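Local coordinates for odorant-binding protein (Phormia regina, PDB 5DIC) that binds palmitic acid and probably takes up fatty acids in the oral disk of the blowfly, as a secreted odorant-binding protein of the PBP/GOBP family, at residues L4-E7 with Q8-K11; K13-F16 with D17-V20. All blocks are in the same frame, centred on the assembly; numbering follows the deposited sequence.

In the fold
Both contacts lie in series on helix 6-22, the first helix of this mainly helical odorant-binding protein. Contact 1 (4-7 with 8-11) covers the entry into the helix and its first turns; contact 2 (13-16 with 17-20) follows further along it, and the two centres are about 13 Å apart. Neither is deep: their centres lie about 15 and 13 Å from that of the chain. Each nevertheless has one side by bound palmitic acid, through Leu4, Gln8 and Lys11 in contact 1 and through His15 in contact 2. The same helix thus flanks the ligands near its start and is tied further on, by the Cys19-Cys51 disulfide, to helix 43-55.

Contact 1 (L4-E7 with Q8-K11); sequences LTEE and QKAK. With PLM (palmitic acid), chain B.
Thr5 and Gln8 form a capping box at the start of helix 6-22, each side chain bonding to the other's backbone N. With chi1 at 64°, Thr5 OG1 sits between its own backbone N and carbonyl carbon and accepts from Gln8 N at 3.0 Å. In return Gln8 OE1 takes the N-H of Thr5 at 3.0 Å in a nearly straight bond (170°), the donor lying in the plane of the Gln8 side-chain carbonyl, on a lone pair. The extended Gln8 chain also crosses Leu4 at about a right angle, with OE1 3.9 Å from Leu4 CD2. Helical backbone bonds follow, from Lys9 N to Thr5 O, Ala10 N to Glu6 O and Lys11 N to Glu7 O.

Two salt bridges lie along the outer surface of the helix. Glu6, bent at chi2, turns OE2 back to Lys9 NZ at 2.8 Å, met on the syn side. Glu7 and Lys11 run side by side, and Lys11 NZ reaches Glu7 OE2 from above the carboxylate plane. Without the ammonium group, as with an alanine at Lys11, the Glu7 carboxylate would probably lose this mate and be freer to turn. At the palmitic acid, Lys11 CB lies 3.5 Å from the ligand's O2, while Gln8 O approaches its C2 at 3.8 Å.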
loop_
_atom_site.group_PDB
_atom_site.type_symbol
_atom_site.label_atom_id
_atom_site.label_comp_id
_atom_site.label_asym_id
_atom_site.label_seq_id
_atom_site.Cartn_x
_atom_site.Cartn_y
_atom_site.Cartn_z
ATOM N N LEU A 4 -6.340 -13.044 -2.820
ATOM C CA LEU A 4 -5.578 -13.291 -1.604
ATOM C C LEU A 4 -5.907 -14.667 -1.077
ATOM O O LEU A 4 -7.060 -15.128 -1.121
ATOM C CB LEU A 4 -5.900 -12.282 -0.502
ATOM C CG LEU A 4 -5.646 -10.814 -0.812
ATOM C CD1 LEU A 4 -5.783 -10.002 0.465
ATOM C CD2 LEU A 4 -4.278 -10.591 -1.437
ATOM N N THR A 5 -4.889 -15.323 -0.567
ATOM C CA THR A 5 -5.067 -16.604 0.095
ATOM C C THR A 5 -5.687 -16.338 1.489
ATOM O O THR A 5 -5.692 -15.212 1.975
ATOM C CB THR A 5 -3.730 -17.322 0.295
ATOM O OG1 THR A 5 -2.915 -16.550 1.175
ATOM C CG2 THR A 5 -3.002 -17.536 -1.013
ATOM N N GLU A 6 -6.183 -17.377 2.141
ATOM C CA GLU A 6 -6.717 -17.227 3.481
ATOM C C GLU A 6 -5.618 -16.754 4.432
ATOM O O GLU A 6 -5.865 -15.927 5.322
ATOM C CB GLU A 6 -7.353 -18.543 3.962
ATOM C CG GLU A 6 -8.576 -18.974 3.153
ATOM C CD GLU A 6 -9.642 -17.891 3.069
ATOM O OE1 GLU A 6 -10.155 -17.464 4.124
ATOM O OE2 GLU A 6 -9.973 -17.439 1.945
ATOM N N GLU A 7 -4.387 -17.214 4.224
ATOM C CA GLU A 7 -3.272 -16.767 5.075
ATOM C C GLU A 7 -3.059 -15.246 4.874
ATOM O O GLU A 7 -2.852 -14.492 5.832
ATOM C CB GLU A 7 -1.963 -17.516 4.756
ATOM C CG GLU A 7 -0.777 -17.059 5.614
ATOM C CD GLU A 7 0.560 -17.699 5.260
ATOM O OE1 GLU A 7 0.598 -18.662 4.461
ATOM O OE2 GLU A 7 1.592 -17.235 5.810
ATOM N N GLN A 8 -3.051 -14.792 3.620
ATOM C CA GLN A 8 -2.875 -13.358 3.348
ATOM C C GLN A 8 -4.024 -12.532 3.911
ATOM O O GLN A 8 -3.808 -11.447 4.456
ATOM C CB GLN A 8 -2.742 -13.110 1.855
ATOM C CG GLN A 8 -1.433 -13.616 1.257
ATOM C CD GLN A 8 -1.405 -13.434 -0.233
ATOM O OE1 GLN A 8 -2.314 -13.883 -0.944
ATOM N NE2 GLN A 8 -0.363 -12.770 -0.729
ATOM N N LYS A 9 -5.250 -13.027 3.798
ATOM C CA LYS A 9 -6.389 -12.272 4.346
ATOM C C LYS A 9 -6.223 -12.064 5.849
ATOM O O LYS A 9 -6.540 -10.983 6.364
ATOM C CB LYS A 9 -7.717 -12.975 4.088
ATOM C CG LYS A 9 -8.133 -13.021 2.629
ATOM C CD LYS A 9 -9.381 -13.890 2.473
ATOM C CE LYS A 9 -9.783 -14.118 1.035
ATOM N NZ LYS A 9 -10.961 -15.024 0.967
ATOM N N ALA A 10 -5.775 -13.111 6.547
ATOM C CA ALA A 10 -5.561 -12.989 7.991
ATOM C C ALA A 10 -4.467 -11.968 8.306
ATOM O O ALA A 10 -4.610 -11.165 9.241
ATOM C CB ALA A 10 -5.236 -14.329 8.611
ATOM N N LYS A 11 -3.393 -11.978 7.526
ATOM C CA LYS A 11 -2.335 -10.964 7.699
ATOM C C LYS A 11 -2.833 -9.554 7.430
ATOM O O LYS A 11 -2.458 -8.632 8.135
ATOM C CB LYS A 11 -1.150 -11.282 6.791
ATOM C CG LYS A 11 -0.336 -12.475 7.236
ATOM C CD LYS A 11 0.826 -12.754 6.296
ATOM C CE LYS A 11 1.654 -13.912 6.793
ATOM N NZ LYS A 11 2.726 -14.289 5.834
HETATM C C1 PLM B . 0.660 -9.396 3.685
HETATM O O1 PLM B . 1.521 -9.443 2.767
HETATM O O2 PLM B . 0.976 -9.261 4.880
HETATM C C2 PLM B . -0.821 -9.440 3.400
HETATM C C3 PLM B . -1.147 -9.352 1.916
HETATM C C4 PLM B . -0.915 -7.957 1.376
HETATM C C5 PLM B . -1.592 -7.841 0.022
HETATM C C6 PLM B . -1.134 -6.603 -0.714
HETATM C C7 PLM B . 0.251 -6.813 -1.284
HETATM C C8 PLM B . 0.514 -5.627 -2.176
HETATM C C9 PLM B . 2.011 -5.456 -2.265
HETATM C CA PLM B . 2.475 -4.522 -3.372
HETATM C CB PLM B . 3.090 -3.217 -2.913
HETATM C CC PLM B . 3.052 -2.151 -4.004
HETATM C CD PLM B . 2.534 -0.821 -3.460
HETATM C CE PLM B . 3.468 -0.173 -2.420
HETATM C CF PLM B . 2.963 1.224 -2.013
HETATM C CG PLM B . 3.860 1.979 -1.044
#

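Contact 2 (K13-F16 with D17-V20); sequences KVHF and DECV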
loop_
_atom_site.group_PDB
_atom_site.type_symbol
_atom_site.label_atom_id
_atom_site.label_comp_id
_atom_site.label_asym_id
_atom_site.label_seq_id
_atom_site.Cartn_x
_atom_site.Cartn_y
_atom_site.Cartn_z
ATOM N N LYS A 13 -5.777 -8.392 8.002
ATOM C CA LYS A 13 -6.492 -7.966 9.195
ATOM C C LYS A 13 -5.567 -7.616 10.346
ATOM O O LYS A 13 -5.760 -6.619 11.021
ATOM C CB LYS A 13 -7.514 -9.015 9.594
ATOM C CG LYS A 13 -8.206 -8.745 10.885
ATOM C CD LYS A 13 -9.020 -7.475 10.903
ATOM C CE LYS A 13 -9.817 -7.419 12.198
ATOM N NZ LYS A 13 -10.277 -6.041 12.496
ATOM N N VAL A 14 -4.546 -8.436 10.574
ATOM C CA VAL A 14 -3.589 -8.137 11.611
ATOM C C VAL A 14 -2.947 -6.764 11.390
ATOM O O VAL A 14 -2.825 -5.952 12.316
ATOM C CB VAL A 14 -2.512 -9.228 11.696
ATOM C CG1 VAL A 14 -1.339 -8.797 12.575
ATOM C CG2 VAL A 14 -3.111 -10.529 12.266
ATOM N N HIS A 15 -2.487 -6.496 10.173
ATOM C CA HIS A 15 -1.798 -5.229 9.897
ATOM C C HIS A 15 -2.766 -4.065 9.869
ATOM O O HIS A 15 -2.414 -2.930 10.247
ATOM C CB HIS A 15 -0.979 -5.331 8.613
ATOM C CG HIS A 15 0.063 -6.388 8.654
ATOM N ND1 HIS A 15 0.962 -6.518 9.687
ATOM C CD2 HIS A 15 0.363 -7.364 7.761
ATOM C CE1 HIS A 15 1.782 -7.524 9.425
ATOM N NE2 HIS A 15 1.429 -8.059 8.268
ATOM N N PHE A 16 -3.988 -4.300 9.413
ATOM C CA PHE A 16 -5.039 -3.292 9.484
ATOM C C PHE A 16 -5.188 -2.806 10.937
ATOM O O PHE A 16 -5.167 -1.606 11.234
ATOM C CB PHE A 16 -6.348 -3.857 8.919
ATOM C CG PHE A 16 -7.510 -2.912 9.014
ATOM C CD1 PHE A 16 -8.245 -2.807 10.181
ATOM C CD2 PHE A 16 -7.880 -2.148 7.924
ATOM C CE1 PHE A 16 -9.327 -1.936 10.271
ATOM C CE2 PHE A 16 -8.952 -1.276 8.012
ATOM C CZ PHE A 16 -9.659 -1.160 9.194
ATOM N N ASP A 17 -5.362 -3.748 11.854
ATOM C CA ASP A 17 -5.521 -3.393 13.252
ATOM C C ASP A 17 -4.289 -2.679 13.802
ATOM O O ASP A 17 -4.406 -1.683 14.543
ATOM C CB ASP A 17 -5.831 -4.643 14.088
ATOM C CG ASP A 17 -7.210 -5.210 13.833
ATOM O OD1 ASP A 17 -8.053 -4.547 13.234
ATOM O OD2 ASP A 17 -7.448 -6.343 14.273
ATOM N N GLU A 18 -3.103 -3.156 13.438
ATOM C CA GLU A 18 -1.881 -2.510 13.897
ATOM C C GLU A 18 -1.840 -1.055 13.453
ATOM O O GLU A 18 -1.442 -0.175 14.215
ATOM C CB GLU A 18 -0.642 -3.207 13.320
ATOM C CG GLU A 18 -0.318 -4.552 13.931
ATOM C CD GLU A 18 0.660 -5.371 13.103
ATOM O OE1 GLU A 18 0.937 -5.036 11.929
ATOM O OE2 GLU A 18 1.150 -6.388 13.653
ATOM N N CYS A 19 -2.191 -0.806 12.205
ATOM C CA CYS A 19 -2.070 0.538 11.652
ATOM C C CYS A 19 -3.158 1.486 12.066
ATOM O O CYS A 19 -2.928 2.692 12.216
ATOM C CB CYS A 19 -1.934 0.421 10.159
ATOM S SG CYS A 19 -0.328 -0.280 9.681
ATOM N N VAL A 20 -4.368 0.983 12.307
ATOM C CA VAL A 20 -5.413 1.830 12.871
ATOM C C VAL A 20 -4.946 2.383 14.219
ATOM O O VAL A 20 -5.133 3.558 14.534
ATOM C CB VAL A 20 -6.742 1.040 13.015
ATOM C CG1 VAL A 20 -7.695 1.711 13.992
ATOM C CG2 VAL A 20 -7.410 0.858 11.649
#
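His15 ND1 donates to Glu18 OE1 at 2.7 Å in an almost straight bond (176°), a His-carboxylate hydrogen bond between residues about one helical turn apart. The oxygen lies at the edge of the imidazole, practically in the ring plane, but the nitrogen comes to it from above the carboxylate plane, the two flat groups being turned 49° from each other. Both side chains lie side by side, pointing the same way out from helix 6-22, and the bond is likely to limit rotation of the ring, which has a bound palmitic acid beside it. On its other oxygen, Glu18 OE2, the carboxylate rests against Val14 CG1 at 3.6 Å.

A salt bridge joins Lys13 to Asp17, four residues on. The Lys13 chain leaves with CG opposite the backbone N (chi1 174°) and then bends at chi2, which carries NZ along the helix to Asp17 OD1 at 2.8 Å, on the syn lone pair. The same Asp17 OD1 is 3.5 Å from Phe16 CD1, in plane at the edge of the phenyl ring. Over one face of that ring Val20 CG2 makes a CH-pi contact 4.0 Å from the centroid, displaced toward the rim near CE1.

Beneath these side chains run regular helical bonds, among them Cys19 N to His15 O and Val20 N to Phe16 O. Neighbouring helices pack on the inner side: Phe16 meets the Phe48 ring of helix 43-55 and touches Leu33 and Arg34 of helix 27-34, Val20 touches Ala30, and Cys19 is joined to Cys51 of helix 43-55 by a disulfide.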